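Local atomic coordinates of pertussis toxin-like subunit ArtA (Escherichia coli, PDB entry 4Z9D), a protein that probably transfers ADP-ribose from NAD to trimeric G proteins, as the enzymatic A subunit of a pertussis-like AB5 toxin. Residues 14-26 / 122-134. The protein carries 2 engineered substitutions. Sequence-based numbering, arbitrary orientation.
Sequences PPEEIFRDGFRSH and VEHIPGENIVEAV. With NAD (nicotinamide-adenine-dinucleotide), chain F.
A two-stranded antiparallel ribbon, Phe23-Arg24 against His124-Ile125, borders the NAD pocket of this ADP-ribosyltransferase fold through residues 24-26 at the end of its first strand. Phe23 and Ile125 are the hydrogen-bonded pair, joined in both directions, with Phe23 N to Ile125 O at 2.9 Å. Phe23 O accepts twice: Ile125 N approaches from one face of the carbonyl plane, and from the other His124 ND1 at 2.7 Å, well above the plane and bent (136° at the hydrogen). The trans chi1 of His124 (176°) sets its imidazole on the same face of the ribbon as Arg24, where ND1 reaches that carbonyl and the CE1 edge faces Asp21 O in the ring plane. The Arg24 guanidinium lies almost parallel to the imidazole (planes 11° apart), NH1 resting 3.5 Å from His124 CG, while Pro126 N backs the opposite face. A bend at chi3 turns Arg24 NH2 to Glu123 OE2, 3.0 Å away, in a salt bridge; OE2 lies in the guanidinium plane and offers its anti lone pair. Ser25 N to Glu123 O extends the ladder by one more bond.

Where helix 15-21 ends, Gly22 with positive phi brings its CA to 3.1 Å from Ile125 O, close backbone packing that leaves no room for a side chain. Ile130 packs between the helix and the ribbon: CD1 meets Ile18 CG2 at 3.6 Å and the Phe23 ring, while CG2 touches Phe19 CE2. The Phe19 ring points its CZ edge at Ala133 N, and Pro15 CG closes on Ala133 CB.

On the pocket side, Arg24 O weakly accepts from the adenine N6A, and His26 NE2 donates a nearly straight hydrogen bond to phosphate oxygen O2A. Helix 15-21 runs antiparallel to residues 130-134, Pro15 and Ile18 reaching Tyr80 of strand 77-83, while Phe23 and Ile125 pack against Ile51 of strand 50-54.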
loop_
_atom_site.group_PDB
_atom_site.type_symbol
_atom_site.label_atom_id
_atom_site.label_comp_id
_atom_site.label_asym_id
_atom_site.label_seq_id
_atom_site.Cartn_x
_atom_site.Cartn_y
_atom_site.Cartn_z
ATOM N N PRO A 14 -14.731 -2.396 -2.221
ATOM C CA PRO A 14 -15.443 -2.464 -0.936
ATOM C C PRO A 14 -15.121 -3.706 -0.107
ATOM O O PRO A 14 -14.616 -4.683 -0.647
ATOM C CB PRO A 14 -16.918 -2.481 -1.365
ATOM C CG PRO A 14 -16.896 -3.192 -2.685
ATOM C CD PRO A 14 -15.604 -2.775 -3.351
ATOM N N PRO A 15 -15.394 -3.657 1.208
ATOM C CA PRO A 15 -15.014 -4.717 2.149
ATOM C C PRO A 15 -15.590 -6.068 1.756
ATOM O O PRO A 15 -14.956 -7.097 1.976
ATOM C CB PRO A 15 -15.599 -4.234 3.482
ATOM C CG PRO A 15 -15.648 -2.762 3.358
ATOM C CD PRO A 15 -15.897 -2.457 1.907
ATOM N N GLU A 16 -16.784 -6.072 1.181
ATOM C CA GLU A 16 -17.409 -7.333 0.832
ATOM C C GLU A 16 -16.552 -8.143 -0.130
ATOM O O GLU A 16 -16.392 -9.355 0.033
ATOM C CB GLU A 16 -18.783 -7.070 0.217
ATOM C CG GLU A 16 -19.511 -8.315 -0.184
ATOM C CD GLU A 16 -19.850 -9.206 0.980
ATOM O OE1 GLU A 16 -19.821 -8.738 2.143
ATOM O OE2 GLU A 16 -20.117 -10.398 0.717
ATOM N N GLU A 17 -15.945 -7.457 -1.088
ATOM C CA GLU A 17 -15.006 -8.091 -2.000
ATOM C C GLU A 17 -13.660 -8.357 -1.323
ATOM O O GLU A 17 -13.113 -9.464 -1.382
ATOM C CB GLU A 17 -14.813 -7.219 -3.238
ATOM C CG GLU A 17 -13.855 -7.807 -4.248
ATOM C CD GLU A 17 -13.516 -6.839 -5.353
ATOM O OE1 GLU A 17 -14.223 -5.817 -5.475
ATOM O OE2 GLU A 17 -12.562 -7.112 -6.118
ATOM N N ILE A 18 -13.128 -7.311 -0.698
ATOM C CA ILE A 18 -11.785 -7.337 -0.143
ATOM C C ILE A 18 -11.652 -8.240 1.089
ATOM O O ILE A 18 -10.657 -8.944 1.218
ATOM C CB ILE A 18 -11.321 -5.897 0.169
ATOM C CG1 ILE A 18 -11.280 -5.071 -1.126
ATOM C CG2 ILE A 18 -9.963 -5.890 0.823
ATOM C CD1 ILE A 18 -10.406 -5.709 -2.240
ATOM N N PHE A 19 -12.644 -8.261 1.973
ATOM C CA PHE A 19 -12.556 -9.132 3.149
ATOM C C PHE A 19 -12.520 -10.594 2.726
ATOM O O PHE A 19 -11.886 -11.438 3.373
ATOM C CB PHE A 19 -13.743 -8.926 4.084
ATOM C CG PHE A 19 -13.687 -7.654 4.886
ATOM C CD1 PHE A 19 -14.787 -7.262 5.629
ATOM C CD2 PHE A 19 -12.556 -6.843 4.887
ATOM C CE1 PHE A 19 -14.767 -6.094 6.365
ATOM C CE2 PHE A 19 -12.527 -5.681 5.638
ATOM C CZ PHE A 19 -13.640 -5.305 6.372
ATOM N N ARG A 20 -13.174 -10.868 1.602
ATOM C CA ARG A 20 -13.320 -12.227 1.109
ATOM C C ARG A 20 -12.063 -12.605 0.338
ATOM O O ARG A 20 -11.454 -13.644 0.592
ATOM C CB ARG A 20 -14.539 -12.340 0.188
ATOM C CG ARG A 20 -14.752 -13.729 -0.402
ATOM C CD ARG A 20 -15.274 -13.635 -1.824
ATOM N NE ARG A 20 -16.494 -12.864 -1.969
ATOM C CZ ARG A 20 -16.720 -12.060 -3.003
ATOM N NH1 ARG A 20 -17.852 -11.373 -3.085
ATOM N NH2 ARG A 20 -15.785 -11.901 -3.928
ATOM N N ASP A 21 -11.679 -11.737 -0.594
ATOM C CA ASP A 21 -10.629 -12.039 -1.569
ATOM C C ASP A 21 -9.235 -11.541 -1.216
ATOM O O ASP A 21 -8.245 -12.024 -1.766
ATOM C CB ASP A 21 -11.009 -11.447 -2.926
ATOM C CG ASP A 21 -12.284 -12.036 -3.479
ATOM O OD1 ASP A 21 -12.659 -13.124 -3.019
ATOM O OD2 ASP A 21 -12.915 -11.403 -4.354
ATOM N N GLY A 22 -9.151 -10.583 -0.299
ATOM C CA GLY A 22 -7.879 -9.942 -0.026
ATOM C C GLY A 22 -7.465 -9.065 -1.191
ATOM O O GLY A 22 -8.291 -8.721 -2.042
ATOM N N PHE A 23 -6.195 -8.673 -1.214
ATOM C CA PHE A 23 -5.643 -7.898 -2.318
ATOM C C PHE A 23 -4.740 -8.757 -3.181
ATOM O O PHE A 23 -4.060 -9.640 -2.664
ATOM C CB PHE A 23 -4.850 -6.687 -1.802
ATOM C CG PHE A 23 -5.674 -5.697 -1.012
ATOM C CD1 PHE A 23 -6.506 -4.800 -1.663
ATOM C CD2 PHE A 23 -5.558 -5.611 0.371
ATOM C CE1 PHE A 23 -7.252 -3.863 -0.947
ATOM C CE2 PHE A 23 -6.297 -4.664 1.094
ATOM C CZ PHE A 23 -7.137 -3.794 0.432
ATOM N N ARG A 24 -4.735 -8.512 -4.489
ATOM C CA ARG A 24 -3.785 -9.179 -5.376
ATOM C C ARG A 24 -3.105 -8.149 -6.274
ATOM O O ARG A 24 -3.739 -7.191 -6.725
ATOM C CB ARG A 24 -4.483 -10.266 -6.216
ATOM C CG ARG A 24 -3.557 -10.960 -7.218
ATOM C CD ARG A 24 -4.098 -12.324 -7.692
ATOM N NE ARG A 24 -4.255 -13.292 -6.607
ATOM C CZ ARG A 24 -3.278 -14.042 -6.094
ATOM N NH1 ARG A 24 -3.555 -14.888 -5.114
ATOM N NH2 ARG A 24 -2.030 -13.943 -6.535
ATOM N N SER A 25 -1.812 -8.336 -6.531
ATOM C CA SER A 25 -1.066 -7.379 -7.345
ATOM C C SER A 25 -1.554 -7.429 -8.786
ATOM O O SER A 25 -2.229 -8.379 -9.180
ATOM C CB SER A 25 0.430 -7.676 -7.318
ATOM O OG SER A 25 0.688 -8.983 -7.814
ATOM N N HIS A 26 -1.210 -6.408 -9.563
ATOM C CA HIS A 26 -1.548 -6.387 -10.990
ATOM C C HIS A 26 -0.846 -7.506 -11.757
ATOM O O HIS A 26 -1.431 -8.149 -12.635
ATOM C CB HIS A 26 -1.166 -5.047 -11.619
ATOM C CG HIS A 26 -2.000 -3.900 -11.153
ATOM N ND1 HIS A 26 -3.283 -3.680 -11.612
ATOM C CD2 HIS A 26 -1.728 -2.887 -10.292
ATOM C CE1 HIS A 26 -3.769 -2.594 -11.037
ATOM N NE2 HIS A 26 -2.849 -2.094 -10.237
ATOM N N VAL A 122 4.164 -8.509 -1.436
ATOM C CA VAL A 122 4.397 -9.142 -2.722
ATOM C C VAL A 122 3.253 -10.095 -3.092
ATOM O O VAL A 122 2.865 -10.969 -2.313
ATOM C CB VAL A 122 5.763 -9.875 -2.743
ATOM C CG1 VAL A 122 6.898 -8.868 -2.590
ATOM C CG2 VAL A 122 5.844 -10.951 -1.653
ATOM N N GLU A 123 2.730 -9.902 -4.302
ATOM C CA GLU A 123 1.716 -10.766 -4.934
ATOM C C GLU A 123 0.310 -10.716 -4.311
ATOM O O GLU A 123 -0.667 -10.448 -5.013
ATOM C CB GLU A 123 2.184 -12.235 -4.983
ATOM C CG GLU A 123 1.356 -13.056 -5.987
ATOM C CD GLU A 123 1.576 -14.574 -5.922
ATOM O OE1 GLU A 123 2.721 -15.032 -5.702
ATOM O OE2 GLU A 123 0.576 -15.308 -6.076
ATOM N N HIS A 124 0.186 -10.982 -3.017
ATOM C CA HIS A 124 -1.145 -11.233 -2.454
ATOM C C HIS A 124 -1.192 -11.014 -0.955
ATOM O O HIS A 124 -0.388 -11.573 -0.226
ATOM C CB HIS A 124 -1.585 -12.680 -2.773
ATOM C CG HIS A 124 -2.900 -13.072 -2.172
ATOM N ND1 HIS A 124 -4.066 -12.362 -2.391
ATOM C CD2 HIS A 124 -3.242 -14.095 -1.352
ATOM C CE1 HIS A 124 -5.058 -12.931 -1.732
ATOM N NE2 HIS A 124 -4.589 -13.979 -1.090
ATOM N N ILE A 125 -2.148 -10.210 -0.512
ATOM C CA ILE A 125 -2.508 -10.111 0.900
ATOM C C ILE A 125 -3.821 -10.845 1.134
ATOM O O ILE A 125 -4.844 -10.433 0.619
ATOM C CB ILE A 125 -2.686 -8.639 1.331
ATOM C CG1 ILE A 125 -1.405 -7.843 1.070
ATOM C CG2 ILE A 125 -3.131 -8.538 2.808
ATOM C CD1 ILE A 125 -1.622 -6.316 1.165
ATOM N N PRO A 126 -3.803 -11.922 1.932
ATOM C CA PRO A 126 -5.050 -12.636 2.223
ATOM C C PRO A 126 -6.114 -11.791 2.941
ATOM O O PRO A 126 -5.787 -10.885 3.719
ATOM C CB PRO A 126 -4.587 -13.792 3.122
ATOM C CG PRO A 126 -3.113 -13.935 2.857
ATOM C CD PRO A 126 -2.630 -12.555 2.551
ATOM N N GLY A 127 -7.383 -12.098 2.686
ATOM C CA GLY A 127 -8.480 -11.467 3.399
ATOM C C GLY A 127 -8.362 -11.607 4.902
ATOM O O GLY A 127 -8.715 -10.688 5.649
ATOM N N GLU A 128 -7.838 -12.748 5.345
ATOM C CA GLU A 128 -7.673 -13.031 6.764
ATOM C C GLU A 128 -6.684 -12.090 7.468
ATOM O O GLU A 128 -6.679 -12.006 8.695
ATOM C CB GLU A 128 -7.255 -14.493 6.957
ATOM C CG GLU A 128 -8.453 -15.435 6.875
ATOM C CD GLU A 128 -8.075 -16.908 6.859
ATOM O OE1 GLU A 128 -8.942 -17.734 7.233
ATOM O OE2 GLU A 128 -6.929 -17.242 6.467
ATOM N N ASN A 129 -5.848 -11.392 6.701
ATOM C CA ASN A 129 -4.929 -10.409 7.272
ATOM C C ASN A 129 -5.580 -9.050 7.505
ATOM O O ASN A 129 -5.002 -8.179 8.155
ATOM C CB ASN A 129 -3.725 -10.194 6.356
ATOM C CG ASN A 129 -2.722 -11.298 6.462
ATOM O OD1 ASN A 129 -3.013 -12.438 6.110
ATOM N ND2 ASN A 129 -1.522 -10.974 6.941
ATOM N N ILE A 130 -6.762 -8.852 6.942
ATOM C CA ILE A 130 -7.373 -7.533 6.972
ATOM C C ILE A 130 -8.280 -7.393 8.181
ATOM O O ILE A 130 -9.242 -8.141 8.351
ATOM C CB ILE A 130 -8.134 -7.254 5.672
ATOM C CG1 ILE A 130 -7.163 -7.384 4.487
ATOM C CG2 ILE A 130 -8.746 -5.851 5.689
ATOM C CD1 ILE A 130 -7.842 -7.578 3.152
ATOM N N VAL A 131 -7.957 -6.416 9.019
ATOM C CA VAL A 131 -8.633 -6.212 10.288
ATOM C C VAL A 131 -9.998 -5.578 10.106
ATOM O O VAL A 131 -10.986 -6.016 10.710
ATOM C CB VAL A 131 -7.769 -5.327 11.223
ATOM C CG1 VAL A 131 -8.470 -5.069 12.548
ATOM C CG2 VAL A 131 -6.428 -5.998 11.466
ATOM N N GLU A 132 -10.045 -4.529 9.288
ATOM C CA GLU A 132 -11.225 -3.684 9.212
ATOM C C GLU A 132 -11.144 -2.734 8.028
ATOM O O GLU A 132 -10.097 -2.594 7.385
ATOM C CB GLU A 132 -11.399 -2.896 10.529
ATOM C CG GLU A 132 -10.243 -1.944 10.832
ATOM C CD GLU A 132 -10.302 -1.339 12.234
ATOM O OE1 GLU A 132 -9.514 -0.402 12.499
ATOM O OE2 GLU A 132 -11.123 -1.796 13.065
ATOM N N ALA A 133 -12.257 -2.083 7.739
ATOM C CA ALA A 133 -12.291 -1.078 6.699
ATOM C C ALA A 133 -13.037 0.145 7.202
ATOM O O ALA A 133 -13.891 0.034 8.073
ATOM C CB ALA A 133 -12.947 -1.618 5.459
ATOM N N VAL A 134 -12.683 1.306 6.665
ATOM C CA VAL A 134 -13.420 2.541 6.928
ATOM C C VAL A 134 -13.712 3.234 5.601
ATOM O O VAL A 134 -12.778 3.551 4.858
ATOM C CB VAL A 134 -12.616 3.500 7.842
ATOM C CG1 VAL A 134 -13.347 4.831 7.996
ATOM C CG2 VAL A 134 -12.369 2.866 9.194
HETATM P PA NAD F . -3.044 0.388 -7.513
HETATM O O1A NAD F . -2.606 -0.746 -6.657
HETATM O O2A NAD F . -2.965 0.263 -8.991
HETATM O O5B NAD F . -4.565 0.760 -7.059
HETATM C C5B NAD F . -5.384 1.747 -7.708
HETATM C C4B NAD F . -6.757 1.100 -7.987
HETATM O O4B NAD F . -6.627 0.047 -8.989
HETATM C C3B NAD F . -7.227 0.375 -6.763
HETATM O O3B NAD F . -7.796 1.358 -5.845
HETATM C C2B NAD F . -8.301 -0.473 -7.383
HETATM O O2B NAD F . -9.313 0.392 -7.870
HETATM C C1B NAD F . -7.547 -1.017 -8.607
HETATM N N9A NAD F . -6.646 -2.211 -8.431
HETATM C C8A NAD F . -5.463 -2.386 -7.845
HETATM N N7A NAD F . -5.096 -3.657 -8.029
HETATM C C5A NAD F . -6.041 -4.270 -8.749
HETATM C C6A NAD F . -6.162 -5.529 -9.207
HETATM N N6A NAD F . -5.173 -6.370 -8.916
HETATM N N1A NAD F . -7.226 -5.934 -9.920
HETATM C C2A NAD F . -8.228 -5.007 -10.197
HETATM N N3A NAD F . -8.084 -3.701 -9.708
HETATM C C4A NAD F . -6.994 -3.364 -8.998
HETATM O O3 NAD F . -2.235 1.684 -7.113
HETATM P PN NAD F . -2.002 2.158 -5.575
HETATM O O1N NAD F . -1.822 0.979 -4.682
HETATM O O2N NAD F . -2.989 3.208 -5.245
HETATM O O5D NAD F . -0.563 2.811 -5.756
HETATM C C5D NAD F . -0.309 3.844 -6.717
HETATM C C4D NAD F . 0.868 4.704 -6.245
HETATM O O4D NAD F . 0.519 5.095 -4.873
HETATM C C3D NAD F . 2.173 3.890 -6.162
HETATM O O3D NAD F . 3.313 4.742 -6.321
HETATM C C2D NAD F . 2.096 3.440 -4.717
HETATM O O2D NAD F . 3.392 3.033 -4.225
HETATM C C1D NAD F . 1.593 4.689 -4.005
HETATM N N1N NAD F . 1.092 4.323 -2.632
HETATM C C2N NAD F . -0.248 3.900 -2.447
HETATM C C3N NAD F . -0.739 3.512 -1.200
HETATM C C7N NAD F . -2.077 3.109 -1.027
HETATM O O7N NAD F . -2.546 3.024 0.234
HETATM N N7N NAD F . -2.824 2.883 -2.111
HETATM C C4N NAD F . 0.130 3.541 -0.112
HETATM C C5N NAD F . 1.450 3.959 -0.273
HETATM C C6N NAD F . 1.946 4.338 -1.517
HETATM O O HOH W 1 -8.011 -13.981 0.817
#